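Local coordinates for protein possible glutathione S-transferase (Rhodopseudomonas palustris, PDB 3M8N) that probably acts as a glutathione transferase, joining the thiol of glutathione to electrophilic substrates, at residues K5-Q10 with P44-K49; A103-I108 with Y166-V171; G109-W114 with E130-R135. All coordinates share one frame; numbering follows the deposited sequence.

Contact 1 of 3, residues K5-Q10 with P44-K49; sequences KLYSMQ and PDFLAK
Tyr-7, on strand 4-8, carries the whole contact, meeting Phe-46 with its ring and Lys-49 with its hydroxyl. The aromatic pair is an offset edge-to-face (T-shaped) arrangement: Phe-46 turns its edge toward the face of Tyr-7, with ring centroids 5.9 Å apart and planes at 78°. The offset leaves a single close approach, Phe-46 CE1 to Tyr-7 CD1 at 4.1 Å, and the two side chains run past one another head to tail. On the short helix 44-47, Phe-46 has CG anti to its own backbone N (chi1 -169°), which brings the far end of the ring nearer to the strand than its CB bond alone would suggest.

The polar part is one hydrogen bond, donated by Lys-49 NZ to Tyr-7 OH over 2.9 Å. The lysine chain lies roughly perpendicular to the tyrosine, and bends at chi2 and chi4 (-88°) swing the amine onto the hydroxyl; its CD comes within 4.1 Å of Tyr-7 CZ on the way. Lys-5 NZ lies 5.9 Å from Lys-49 NZ, two like charges not in contact, and Lys-5 has a long, weak ion pair with Glu-59.

Both segments belong to the thioredoxin-like N-terminal domain. Strand 4-8 is an inner strand of its mixed sheet, parallel to 29-33 and antiparallel to 57-59. Tyr-7 also touches Val-32 and Glu-59 on those two neighbours, Phe-46 and Lys-49 rest on Leu-57, and Leu-6 packs against helix 13-24.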
ATOM      1  N   LYS A   5      19.555  -2.753 -10.564  1.00 31.13           N
ATOM      2  CA  LYS A   5      20.058  -1.502 -10.065  1.00 30.65           C
ATOM      3  C   LYS A   5      19.024  -0.917  -9.130  1.00 29.60           C
ATOM      4  O   LYS A   5      17.891  -0.739  -9.538  1.00 31.40           O
ATOM      5  CB  LYS A   5      20.307  -0.544 -11.222  1.00 31.19           C
ATOM      6  CG  LYS A   5      21.305   0.526 -10.873  1.00 34.41           C
ATOM      7  CD  LYS A   5      21.423   1.608 -11.922  1.00 38.45           C
ATOM      8  CE  LYS A   5      21.860   1.086 -13.216  1.00 39.02           C
ATOM      9  NZ  LYS A   5      22.430   2.200 -14.037  1.00 44.16           N
ATOM     10  N   LEU A   6      19.399  -0.636  -7.885  1.00 28.50           N
ATOM     11  CA  LEU A   6      18.584   0.078  -6.954  1.00 26.92           C
ATOM     12  C   LEU A   6      19.065   1.494  -6.623  1.00 27.61           C
ATOM     13  O   LEU A   6      20.154   1.708  -6.107  1.00 28.11           O
ATOM     14  CB  LEU A   6      18.436  -0.724  -5.666  1.00 26.27           C
ATOM     15  CG  LEU A   6      17.499  -0.286  -4.530  1.00 23.58           C
ATOM     16  CD1 LEU A   6      15.999  -0.475  -4.917  1.00 22.83           C
ATOM     17  CD2 LEU A   6      17.831  -1.028  -3.224  1.00 23.16           C
ATOM     18  N   TYR A   7      18.190   2.460  -6.856  1.00 27.70           N
ATOM     19  CA  TYR A   7      18.407   3.808  -6.394  1.00 27.92           C
ATOM     20  C   TYR A   7      17.816   3.875  -5.014  1.00 27.38           C
ATOM     21  O   TYR A   7      16.645   3.555  -4.809  1.00 27.48           O
ATOM     22  CB  TYR A   7      17.737   4.813  -7.318  1.00 28.35           C
ATOM     23  CG  TYR A   7      18.288   4.822  -8.742  1.00 30.09           C
ATOM     24  CD1 TYR A   7      19.195   5.789  -9.155  1.00 30.06           C
ATOM     25  CD2 TYR A   7      17.863   3.863  -9.685  1.00 31.03           C
ATOM     26  CE1 TYR A   7      19.673   5.796 -10.453  1.00 31.90           C
ATOM     27  CE2 TYR A   7      18.318   3.860 -10.964  1.00 32.03           C
ATOM     28  CZ  TYR A   7      19.234   4.819 -11.346  1.00 34.27           C
ATOM     29  OH  TYR A   7      19.685   4.790 -12.641  1.00 37.44           O
ATOM     30  N   SER A   8      18.658   4.256  -4.065  1.00 27.14           N
ATOM     31  CA  SER A   8      18.405   4.017  -2.652  1.00 27.51           C
ATOM     32  C   SER A   8      18.893   5.144  -1.786  1.00 27.07           C
ATOM     33  O   SER A   8      19.904   5.703  -2.022  1.00 27.05           O
ATOM     34  CB  SER A   8      19.060   2.673  -2.221  1.00 27.10           C
ATOM     35  OG  SER A   8      19.009   2.433  -0.851  1.00 27.29           O
HETATM   36  N   MSE A   9      18.148   5.477  -0.767  1.00 28.55           N
HETATM   37  CA  MSE A   9      18.671   6.301   0.265  1.00 28.92           C
HETATM   38  C   MSE A   9      18.977   5.477   1.498  1.00 28.18           C
HETATM   39  O   MSE A   9      18.168   4.731   1.987  1.00 27.77           O
HETATM   40  CB  MSE A   9      17.651   7.365   0.583  1.00 30.10           C
HETATM   41  CG  MSE A   9      18.197   8.471   1.427  1.00 35.43           C
HETATM   42 SE   MSE A   9      16.811   9.803   1.774  1.00 49.97          SE
HETATM   43  CE  MSE A   9      17.175  10.065   3.650  1.00 43.56           C
ATOM     44  N   GLN A  10      20.168   5.657   2.022  1.00 29.66           N
ATOM     45  CA  GLN A  10      20.712   4.820   3.111  1.00 30.86           C
ATOM     46  C   GLN A  10      19.851   4.886   4.375  1.00 30.57           C
ATOM     47  O   GLN A  10      19.491   3.875   4.929  1.00 30.38           O
ATOM     48  CB  GLN A  10      22.203   5.173   3.336  1.00 30.70           C
ATOM     49  CG  GLN A  10      22.988   4.295   4.291  1.00 33.64           C
ATOM     50  CD  GLN A  10      23.126   2.841   3.814  1.00 33.61           C
ATOM     51  OE1 GLN A  10      23.270   2.558   2.640  1.00 38.43           O
ATOM     52  NE2 GLN A  10      23.020   1.933   4.732  1.00 34.18           N
ATOM     53  N   PRO A  44      16.587  17.043 -13.135  1.00 45.76           N
ATOM     54  CA  PRO A  44      16.198  16.552 -14.425  1.00 45.24           C
ATOM     55  C   PRO A  44      16.519  15.071 -14.589  1.00 45.11           C
ATOM     56  O   PRO A  44      15.629  14.259 -14.809  1.00 45.44           O
ATOM     57  CB  PRO A  44      17.067  17.381 -15.353  1.00 45.19           C
ATOM     58  CG  PRO A  44      17.201  18.707 -14.636  1.00 46.33           C
ATOM     59  CD  PRO A  44      16.872  18.490 -13.189  1.00 45.73           C
ATOM     60  N   ASP A  45      17.788  14.739 -14.488  1.00 45.32           N
ATOM     61  CA  ASP A  45      18.290  13.393 -14.719  1.00 46.43           C
ATOM     62  C   ASP A  45      17.531  12.288 -13.983  1.00 45.05           C
ATOM     63  O   ASP A  45      17.191  11.270 -14.588  1.00 45.04           O
ATOM     64  CB  ASP A  45      19.778  13.392 -14.376  1.00 48.31           C
ATOM     65  CG  ASP A  45      20.503  14.661 -14.942  1.00 53.70           C
ATOM     66  OD1 ASP A  45      21.326  14.507 -15.903  1.00 55.86           O
ATOM     67  OD2 ASP A  45      20.188  15.809 -14.467  1.00 57.40           O
ATOM     68  N   PHE A  46      17.234  12.515 -12.701  1.00 43.70           N
ATOM     69  CA  PHE A  46      16.426  11.578 -11.929  1.00 42.15           C
ATOM     70  C   PHE A  46      14.929  11.586 -12.309  1.00 42.89           C
ATOM     71  O   PHE A  46      14.285  10.524 -12.405  1.00 43.32           O
ATOM     72  CB  PHE A  46      16.591  11.762 -10.426  1.00 40.76           C
ATOM     73  CG  PHE A  46      15.972  10.638  -9.628  1.00 38.40           C
ATOM     74  CD1 PHE A  46      16.702   9.486  -9.338  1.00 35.14           C
ATOM     75  CD2 PHE A  46      14.645  10.686  -9.242  1.00 34.50           C
ATOM     76  CE1 PHE A  46      16.135   8.459  -8.654  1.00 29.68           C
ATOM     77  CE2 PHE A  46      14.092   9.665  -8.548  1.00 32.37           C
ATOM     78  CZ  PHE A  46      14.847   8.555  -8.253  1.00 31.28           C
ATOM     79  N   LEU A  47      14.354  12.768 -12.512  1.00 42.35           N
ATOM     80  CA  LEU A  47      12.942  12.837 -12.809  1.00 40.84           C
ATOM     81  C   LEU A  47      12.654  12.135 -14.115  1.00 40.12           C
ATOM     82  O   LEU A  47      11.582  11.625 -14.340  1.00 40.03           O
ATOM     83  CB  LEU A  47      12.526  14.280 -12.837  1.00 40.90           C
ATOM     84  CG  LEU A  47      12.442  14.784 -11.420  1.00 39.56           C
ATOM     85  CD1 LEU A  47      12.125  16.229 -11.494  1.00 41.70           C
ATOM     86  CD2 LEU A  47      11.371  14.101 -10.667  1.00 38.40           C
ATOM     87  N   ALA A  48      13.659  12.049 -14.953  1.00 40.07           N
ATOM     88  CA  ALA A  48      13.528  11.292 -16.151  1.00 40.67           C
ATOM     89  C   ALA A  48      13.158   9.819 -15.888  1.00 41.10           C
ATOM     90  O   ALA A  48      12.377   9.263 -16.651  1.00 43.31           O
ATOM     91  CB  ALA A  48      14.790  11.403 -16.981  1.00 41.04           C
ATOM     92  N   LYS A  49      13.691   9.184 -14.835  1.00 40.08           N
ATOM     93  CA  LYS A  49      13.422   7.748 -14.540  1.00 38.35           C
ATOM     94  C   LYS A  49      12.198   7.549 -13.648  1.00 36.95           C
ATOM     95  O   LYS A  49      11.431   6.602 -13.819  1.00 36.24           O
ATOM     96  CB  LYS A  49      14.618   7.135 -13.853  1.00 38.14           C
ATOM     97  CG  LYS A  49      15.894   7.547 -14.410  1.00 39.40           C
ATOM     98  CD  LYS A  49      16.884   7.536 -13.290  1.00 42.26           C
ATOM     99  CE  LYS A  49      18.231   8.132 -13.696  1.00 44.40           C
ATOM    100  NZ  LYS A  49      19.122   7.110 -14.280  1.00 44.97           N
TER

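Contact 2 of 3, residues A103-I108 with Y166-V171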
ATOM      1  N   ALA A 103      -1.320   2.981   7.447  1.00 29.09           N
ATOM      2  CA  ALA A 103      -1.206   3.066   8.908  1.00 28.89           C
ATOM      3  C   ALA A 103       0.172   3.295   9.499  1.00 28.85           C
ATOM      4  O   ALA A 103       0.276   4.013  10.432  1.00 29.42           O
ATOM      5  CB  ALA A 103      -1.892   1.900   9.583  1.00 27.80           C
ATOM      6  N   LEU A 104       1.240   2.731   8.951  1.00 31.22           N
ATOM      7  CA  LEU A 104       2.631   2.963   9.457  1.00 31.77           C
ATOM      8  C   LEU A 104       3.429   4.078   8.821  1.00 32.77           C
ATOM      9  O   LEU A 104       3.992   4.922   9.547  1.00 33.66           O
ATOM     10  CB  LEU A 104       3.517   1.706   9.398  1.00 31.83           C
ATOM     11  CG  LEU A 104       3.762   0.956  10.682  1.00 32.78           C
ATOM     12  CD1 LEU A 104       2.448   0.509  11.261  1.00 34.12           C
ATOM     13  CD2 LEU A 104       4.583  -0.208  10.378  1.00 34.07           C
ATOM     14  N   GLU A 105       3.532   4.039   7.487  1.00 32.54           N
ATOM     15  CA  GLU A 105       4.203   5.048   6.726  1.00 32.87           C
ATOM     16  C   GLU A 105       3.765   6.445   7.116  1.00 31.79           C
ATOM     17  O   GLU A 105       4.596   7.223   7.491  1.00 32.39           O
ATOM     18  CB  GLU A 105       3.943   4.827   5.242  1.00 33.79           C
ATOM     19  CG  GLU A 105       4.227   6.060   4.308  1.00 37.43           C
ATOM     20  CD  GLU A 105       5.548   5.925   3.554  1.00 40.24           C
ATOM     21  OE1 GLU A 105       5.910   4.785   3.252  1.00 40.81           O
ATOM     22  OE2 GLU A 105       6.215   6.935   3.254  1.00 42.25           O
ATOM     23  N   PRO A 106       2.458   6.750   7.053  1.00 31.70           N
ATOM     24  CA  PRO A 106       2.020   8.110   7.341  1.00 32.32           C
ATOM     25  C   PRO A 106       2.174   8.609   8.795  1.00 32.31           C
ATOM     26  O   PRO A 106       2.046   9.796   9.044  1.00 33.68           O
ATOM     27  CB  PRO A 106       0.541   8.074   6.982  1.00 31.51           C
ATOM     28  CG  PRO A 106       0.388   6.840   6.196  1.00 31.39           C
ATOM     29  CD  PRO A 106       1.294   5.903   6.788  1.00 31.06           C
ATOM     30  N   ASN A 107       2.456   7.723   9.719  1.00 31.25           N
ATOM     31  CA  ASN A 107       2.490   8.075  11.093  1.00 31.36           C
ATOM     32  C   ASN A 107       3.821   7.773  11.696  1.00 30.54           C
ATOM     33  O   ASN A 107       4.530   8.677  12.137  1.00 30.89           O
ATOM     34  CB  ASN A 107       1.395   7.305  11.801  1.00 31.87           C
ATOM     35  CG  ASN A 107       0.029   7.701  11.335  1.00 32.27           C
ATOM     36  OD1 ASN A 107      -0.745   6.870  10.881  1.00 34.58           O
ATOM     37  ND2 ASN A 107      -0.279   8.967  11.440  1.00 32.49           N
ATOM     38  N   ILE A 108       4.194   6.501  11.701  1.00 30.34           N
ATOM     39  CA  ILE A 108       5.516   6.168  12.223  1.00 29.49           C
ATOM     40  C   ILE A 108       6.580   6.602  11.282  1.00 28.90           C
ATOM     41  O   ILE A 108       7.644   7.046  11.696  1.00 29.22           O
ATOM     42  CB  ILE A 108       5.683   4.675  12.558  1.00 29.77           C
ATOM     43  CG1 ILE A 108       4.611   4.231  13.569  1.00 29.02           C
ATOM     44  CG2 ILE A 108       7.126   4.381  12.989  1.00 29.62           C
ATOM     45  CD1 ILE A 108       4.928   2.958  14.297  1.00 31.05           C
ATOM     46  N   TYR A 166       8.546  -4.346   9.132  1.00 24.91           N
ATOM     47  CA  TYR A 166       9.746  -4.134   9.854  1.00 24.43           C
ATOM     48  C   TYR A 166      10.402  -2.791   9.610  1.00 24.52           C
ATOM     49  O   TYR A 166      10.992  -2.261  10.506  1.00 25.97           O
ATOM     50  CB  TYR A 166      10.740  -5.305   9.651  1.00 24.11           C
ATOM     51  CG  TYR A 166      11.927  -5.212  10.562  1.00 22.33           C
ATOM     52  CD1 TYR A 166      11.924  -5.790  11.833  1.00 20.19           C
ATOM     53  CD2 TYR A 166      13.038  -4.477  10.167  1.00 22.11           C
ATOM     54  CE1 TYR A 166      13.071  -5.655  12.687  1.00 19.46           C
ATOM     55  CE2 TYR A 166      14.136  -4.338  10.977  1.00 21.83           C
ATOM     56  CZ  TYR A 166      14.142  -4.920  12.234  1.00 21.79           C
ATOM     57  OH  TYR A 166      15.276  -4.691  12.958  1.00 24.07           O
ATOM     58  N   GLY A 167      10.351  -2.273   8.401  1.00 24.30           N
ATOM     59  CA  GLY A 167      10.976  -1.023   8.009  1.00 24.63           C
ATOM     60  C   GLY A 167      10.857   0.166   8.947  1.00 25.65           C
ATOM     61  O   GLY A 167      11.882   0.726   9.365  1.00 27.14           O
ATOM     62  N   TYR A 168       9.628   0.581   9.243  1.00 25.37           N
ATOM     63  CA  TYR A 168       9.382   1.623  10.213  1.00 24.73           C
ATOM     64  C   TYR A 168       9.207   1.064  11.621  1.00 25.07           C
ATOM     65  O   TYR A 168       9.686   1.648  12.542  1.00 24.46           O
ATOM     66  CB  TYR A 168       8.214   2.546   9.789  1.00 24.58           C
ATOM     67  CG  TYR A 168       8.560   3.305   8.579  1.00 24.32           C
ATOM     68  CD1 TYR A 168       9.663   4.137   8.569  1.00 25.53           C
ATOM     69  CD2 TYR A 168       7.856   3.137   7.416  1.00 26.05           C
ATOM     70  CE1 TYR A 168      10.046   4.824   7.424  1.00 28.68           C
ATOM     71  CE2 TYR A 168       8.236   3.830   6.232  1.00 31.40           C
ATOM     72  CZ  TYR A 168       9.329   4.678   6.253  1.00 29.68           C
ATOM     73  OH  TYR A 168       9.734   5.364   5.125  1.00 32.07           O
ATOM     74  N   THR A 169       8.532  -0.073  11.792  1.00 25.66           N
ATOM     75  CA  THR A 169       8.343  -0.613  13.132  1.00 26.22           C
ATOM     76  C   THR A 169       9.658  -0.632  13.907  1.00 27.49           C
ATOM     77  O   THR A 169       9.691  -0.339  15.103  1.00 29.19           O
ATOM     78  CB  THR A 169       7.677  -1.987  13.156  1.00 26.01           C
ATOM     79  OG1 THR A 169       6.456  -1.959  12.398  1.00 26.93           O
ATOM     80  CG2 THR A 169       7.296  -2.378  14.580  1.00 24.74           C
ATOM     81  N   HIS A 170      10.758  -0.872  13.242  1.00 27.43           N
ATOM     82  CA  HIS A 170      11.949  -1.118  13.975  1.00 27.74           C
ATOM     83  C   HIS A 170      12.608   0.152  14.433  1.00 28.59           C
ATOM     84  O   HIS A 170      13.478   0.114  15.308  1.00 28.55           O
ATOM     85  CB  HIS A 170      12.934  -1.966  13.175  1.00 27.48           C
ATOM     86  CG  HIS A 170      13.868  -1.180  12.320  1.00 25.40           C
ATOM     87  ND1 HIS A 170      13.485  -0.591  11.138  1.00 26.19           N
ATOM     88  CD2 HIS A 170      15.182  -0.909  12.459  1.00 26.96           C
ATOM     89  CE1 HIS A 170      14.510   0.035  10.601  1.00 24.05           C
ATOM     90  NE2 HIS A 170      15.559  -0.152  11.376  1.00 26.41           N
ATOM     91  N   VAL A 171      12.230   1.270  13.861  1.00 28.54           N
ATOM     92  CA  VAL A 171      12.784   2.523  14.347  1.00 30.44           C
ATOM     93  C   VAL A 171      11.817   3.309  15.240  1.00 31.25           C
ATOM     94  O   VAL A 171      12.152   4.385  15.658  1.00 33.22           O
ATOM     95  CB  VAL A 171      13.230   3.465  13.212  1.00 30.53           C
ATOM     96  CG1 VAL A 171      14.442   2.985  12.536  1.00 29.99           C
ATOM     97  CG2 VAL A 171      12.118   3.684  12.200  1.00 31.54           C
TER
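The ring of Tyr-168 meets Glu-105 at its edge: OE1 of the glutamate lies near the ring plane, 3.9 Å from CE2, and the carboxylate is turned 83° from the ring. CE2 is a ring carbon, so this is only packing; the polar partner of Glu-105 OE1 is Asn-14 ND2. On the side of segment 166-171 turned away from helix 87-117, His-170 CB sits over one face of the Tyr-166 ring, near its rim, and Val-171 CG1 lies over one face of the imidazole, toward its rim; the imidazole edge meets Gly-167 C in plane.

At the root of the tyrosine, Ile-108 CG2 packs on Tyr-168 CB at 3.8 Å. That methyl stands anti to the backbone N of Ile-108, the torsion that sends it to the tyrosine. These contacts join helix 87-117 to helix 160-169 in the all-helical C-terminal domain of the GST fold. The long helix is kinked here, with a pi-type turn across 103-108, and Pro-106, which has no N-H to give, lies at the kink.

One turn before Ile-108, Leu-104 CD2 presses on Thr-169 OG1 at 3.3 Å. The threonine hydroxyl is bonded to Leu-165 O, one turn back in its own helix, so its buried oxygen is satisfied beside the leucine methyl.

Contact 3 of 3, residues G109-W114 with E130-R135; sequences GSAYFW and EDWLER
Trp-132 lays one face of its indole against Ser-110 and Ala-111, and sets its far rim beside Trp-114. Ser-110 CB stands over the six-membered ring in a CH-pi contact, 3.7 Å from the centroid. Over the same face, toward the rim, comes the backbone N of Ala-111, 3.8 Å from CE3. The first torsion of Trp-132, with CG anti to the carbonyl carbon (chi1 -71°), carries the ring across to helix 87-117.

Against Trp-114 the geometry differs: the planes are nearly parallel, 16° apart, but displaced so far that little of one ring lies over the other. The closest approach is Trp-114 CD1 to Trp-132 CH2, 3.5 Å. Phe-113 CD2 lies over a face of Trp-114. The two helix segments run roughly antiparallel, at 137°, with axes 9.7 Å apart at closest. Without the indole, as with an alanine here, Ser-110 CB and Trp-114 CD1 would probably lose their aromatic partner and a gap open between the helices.

No hydrogen bond crosses the contact, and Ser-110 OG spends itself on Pro-106 O in its own helix. Between these two segments the attraction is therefore mainly dispersion and weak CH-pi attraction to one indole.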
ATOM      1  N   GLY A 109       6.293   6.505   9.998  1.00 28.69           N
ATOM      2  CA  GLY A 109       7.248   6.986   8.999  1.00 28.86           C
ATOM      3  C   GLY A 109       7.488   8.483   8.972  1.00 28.77           C
ATOM      4  O   GLY A 109       8.631   8.921   8.815  1.00 28.69           O
ATOM      5  N   SER A 110       6.412   9.273   9.078  1.00 29.17           N
ATOM      6  CA  SER A 110       6.556  10.726   9.191  1.00 29.84           C
ATOM      7  C   SER A 110       7.272  11.127  10.476  1.00 29.51           C
ATOM      8  O   SER A 110       8.135  11.967  10.454  1.00 29.80           O
ATOM      9  CB  SER A 110       5.219  11.467   9.091  1.00 30.02           C
ATOM     10  OG  SER A 110       4.238  10.926   8.209  1.00 31.82           O
ATOM     11  N   ALA A 111       6.895  10.504  11.591  1.00 30.40           N
ATOM     12  CA  ALA A 111       7.599  10.640  12.875  1.00 30.73           C
ATOM     13  C   ALA A 111       9.098  10.416  12.708  1.00 31.18           C
ATOM     14  O   ALA A 111       9.902  11.273  13.044  1.00 31.10           O
ATOM     15  CB  ALA A 111       6.983   9.656  13.952  1.00 30.98           C
ATOM     16  N   TYR A 112       9.466   9.276  12.119  1.00 31.84           N
ATOM     17  CA  TYR A 112      10.862   8.975  11.797  1.00 32.25           C
ATOM     18  C   TYR A 112      11.512  10.036  10.920  1.00 32.54           C
ATOM     19  O   TYR A 112      12.656  10.460  11.121  1.00 32.21           O
ATOM     20  CB  TYR A 112      10.985   7.584  11.122  1.00 32.46           C
ATOM     21  CG  TYR A 112      12.382   7.308  10.605  1.00 32.22           C
ATOM     22  CD1 TYR A 112      13.403   6.936  11.476  1.00 32.00           C
ATOM     23  CD2 TYR A 112      12.685   7.464   9.252  1.00 33.44           C
ATOM     24  CE1 TYR A 112      14.675   6.712  11.025  1.00 34.49           C
ATOM     25  CE2 TYR A 112      13.959   7.246   8.780  1.00 34.90           C
ATOM     26  CZ  TYR A 112      14.948   6.877   9.679  1.00 35.45           C
ATOM     27  OH  TYR A 112      16.211   6.677   9.228  1.00 37.41           O
ATOM     28  N   PHE A 113      10.797  10.442   9.887  1.00 33.67           N
ATOM     29  CA  PHE A 113      11.418  11.322   8.927  1.00 33.41           C
ATOM     30  C   PHE A 113      11.718  12.644   9.600  1.00 33.23           C
ATOM     31  O   PHE A 113      12.836  13.157   9.508  1.00 32.95           O
ATOM     32  CB  PHE A 113      10.511  11.531   7.703  1.00 33.22           C
ATOM     33  CG  PHE A 113      11.107  12.434   6.681  1.00 33.67           C
ATOM     34  CD1 PHE A 113      12.074  11.957   5.799  1.00 35.52           C
ATOM     35  CD2 PHE A 113      10.738  13.770   6.616  1.00 34.90           C
ATOM     36  CE1 PHE A 113      12.659  12.806   4.851  1.00 36.72           C
ATOM     37  CE2 PHE A 113      11.303  14.628   5.679  1.00 34.54           C
ATOM     38  CZ  PHE A 113      12.253  14.155   4.790  1.00 35.33           C
ATOM     39  N   TRP A 114      10.688  13.178  10.254  1.00 33.37           N
ATOM     40  CA  TRP A 114      10.723  14.544  10.815  1.00 35.11           C
ATOM     41  C   TRP A 114      11.504  14.620  12.108  1.00 35.52           C
ATOM     42  O   TRP A 114      12.337  15.497  12.261  1.00 35.49           O
ATOM     43  CB  TRP A 114       9.296  15.132  10.959  1.00 34.26           C
ATOM     44  CG  TRP A 114       8.722  15.421   9.627  1.00 33.74           C
ATOM     45  CD1 TRP A 114       7.789  14.689   8.949  1.00 33.98           C
ATOM     46  CD2 TRP A 114       9.084  16.500   8.774  1.00 32.47           C
ATOM     47  NE1 TRP A 114       7.557  15.249   7.720  1.00 33.74           N
ATOM     48  CE2 TRP A 114       8.336  16.368   7.595  1.00 32.58           C
ATOM     49  CE3 TRP A 114       9.970  17.571   8.901  1.00 33.74           C
ATOM     50  CZ2 TRP A 114       8.435  17.265   6.556  1.00 33.67           C
ATOM     51  CZ3 TRP A 114      10.066  18.467   7.872  1.00 34.97           C
ATOM     52  CH2 TRP A 114       9.297  18.315   6.709  1.00 34.64           C
ATOM     53  N   GLU A 130       0.990  14.621  17.664  1.00 50.26           N
ATOM     54  CA  GLU A 130       0.222  13.776  18.592  1.00 51.06           C
ATOM     55  C   GLU A 130      -0.783  12.842  17.861  1.00 50.32           C
ATOM     56  O   GLU A 130      -1.266  11.825  18.416  1.00 50.18           O
ATOM     57  CB  GLU A 130      -0.329  14.596  19.794  1.00 52.16           C
ATOM     58  CG  GLU A 130      -1.782  14.311  20.228  1.00 56.15           C
ATOM     59  CD  GLU A 130      -2.768  15.327  19.621  1.00 61.70           C
ATOM     60  OE1 GLU A 130      -2.746  16.500  20.074  1.00 62.90           O
ATOM     61  OE2 GLU A 130      -3.549  14.964  18.694  1.00 63.17           O
ATOM     62  N   ASP A 131      -1.055  13.193  16.596  1.00 49.06           N
ATOM     63  CA  ASP A 131      -1.735  12.308  15.663  1.00 47.57           C
ATOM     64  C   ASP A 131      -0.859  11.159  15.236  1.00 44.65           C
ATOM     65  O   ASP A 131      -1.333  10.038  15.189  1.00 44.32           O
ATOM     66  CB  ASP A 131      -2.096  13.065  14.425  1.00 48.65           C
ATOM     67  CG  ASP A 131      -3.280  13.894  14.624  1.00 54.79           C
ATOM     68  OD1 ASP A 131      -4.238  13.355  15.249  1.00 59.11           O
ATOM     69  OD2 ASP A 131      -3.248  15.078  14.167  1.00 61.70           O
ATOM     70  N   TRP A 132       0.403  11.458  14.910  1.00 41.58           N
ATOM     71  CA  TRP A 132       1.357  10.445  14.501  1.00 39.00           C
ATOM     72  C   TRP A 132       1.423   9.424  15.606  1.00 39.80           C
ATOM     73  O   TRP A 132       1.290   8.222  15.362  1.00 39.19           O
ATOM     74  CB  TRP A 132       2.723  11.039  14.212  1.00 37.47           C
ATOM     75  CG  TRP A 132       2.687  11.812  13.007  1.00 32.09           C
ATOM     76  CD1 TRP A 132       1.738  11.757  12.034  1.00 31.21           C
ATOM     77  CD2 TRP A 132       3.630  12.778  12.593  1.00 30.18           C
ATOM     78  NE1 TRP A 132       2.040  12.635  11.017  1.00 30.52           N
ATOM     79  CE2 TRP A 132       3.203  13.279  11.345  1.00 29.00           C
ATOM     80  CE3 TRP A 132       4.818  13.280  13.152  1.00 34.05           C
ATOM     81  CZ2 TRP A 132       3.915  14.267  10.640  1.00 29.01           C
ATOM     82  CZ3 TRP A 132       5.546  14.272  12.416  1.00 30.43           C
ATOM     83  CH2 TRP A 132       5.077  14.735  11.181  1.00 28.61           C
ATOM     84  N   LEU A 133       1.584   9.919  16.833  1.00 40.43           N
ATOM     85  CA  LEU A 133       1.605   9.075  18.004  1.00 40.70           C
ATOM     86  C   LEU A 133       0.246   8.368  18.171  1.00 40.48           C
ATOM     87  O   LEU A 133       0.156   7.133  18.275  1.00 39.65           O
ATOM     88  CB  LEU A 133       2.006   9.891  19.248  1.00 40.45           C
ATOM     89  CG  LEU A 133       3.478  10.316  19.387  1.00 41.54           C
ATOM     90  CD1 LEU A 133       3.841  10.686  20.828  1.00 42.01           C
ATOM     91  CD2 LEU A 133       4.449   9.254  18.953  1.00 42.09           C
ATOM     92  N   GLU A 134      -0.811   9.155  18.190  1.00 40.20           N
ATOM     93  CA  GLU A 134      -2.093   8.564  18.365  1.00 40.82           C
ATOM     94  C   GLU A 134      -2.320   7.435  17.300  1.00 39.95           C
ATOM     95  O   GLU A 134      -2.770   6.340  17.641  1.00 39.95           O
ATOM     96  CB  GLU A 134      -3.182   9.675  18.475  1.00 40.75           C
ATOM     97  CG  GLU A 134      -4.518   9.500  17.698  1.00 46.38           C
ATOM     98  CD  GLU A 134      -5.292   8.188  17.993  1.00 54.05           C
ATOM     99  OE1 GLU A 134      -5.547   7.901  19.187  1.00 55.87           O
ATOM    100  OE2 GLU A 134      -5.659   7.445  17.021  1.00 56.63           O
ATOM    101  N   ARG A 135      -1.998   7.695  16.032  1.00 38.69           N
ATOM    102  CA  ARG A 135      -2.395   6.785  14.954  1.00 38.15           C
ATOM    103  C   ARG A 135      -1.407   5.633  14.825  1.00 36.27           C
ATOM    104  O   ARG A 135      -1.799   4.535  14.494  1.00 36.37           O
ATOM    105  CB  ARG A 135      -2.519   7.507  13.604  1.00 37.97           C
ATOM    106  CG  ARG A 135      -3.460   8.671  13.539  1.00 40.77           C
ATOM    107  CD  ARG A 135      -4.692   8.244  12.827  1.00 48.92           C
ATOM    108  NE  ARG A 135      -5.383   7.200  13.597  1.00 56.87           N
ATOM    109  CZ  ARG A 135      -6.238   6.302  13.090  1.00 60.85           C
ATOM    110  NH1 ARG A 135      -6.525   6.304  11.766  1.00 59.71           N
ATOM    111  NH2 ARG A 135      -6.789   5.395  13.918  1.00 59.75           N
TER

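In the fold
Contact 1 lies in the thioredoxin-like N-terminal domain, on strand 4-8 and helix 44-47, and closes before the other two open. Contacts 2 and 3 belong to the helical C-terminal domain, their centres 9 Å apart, while contact 1 sits about 23 and 26 Å from them, centre to centre. Contacts 2 and 3 use consecutive parts of helix 87-117: 103-108 meets helix 160-169, and 109-114 meets helix 129-146, so contact 3 is nested inside the loop that contact 2 closes. They touch where Leu-104 O probably bonds Gly-109 N along the helix, and where Pro-106 and Asn-107 lie against Trp-132. Together the three sample both domains of the GST fold, with helix 87-117 holding both later helices.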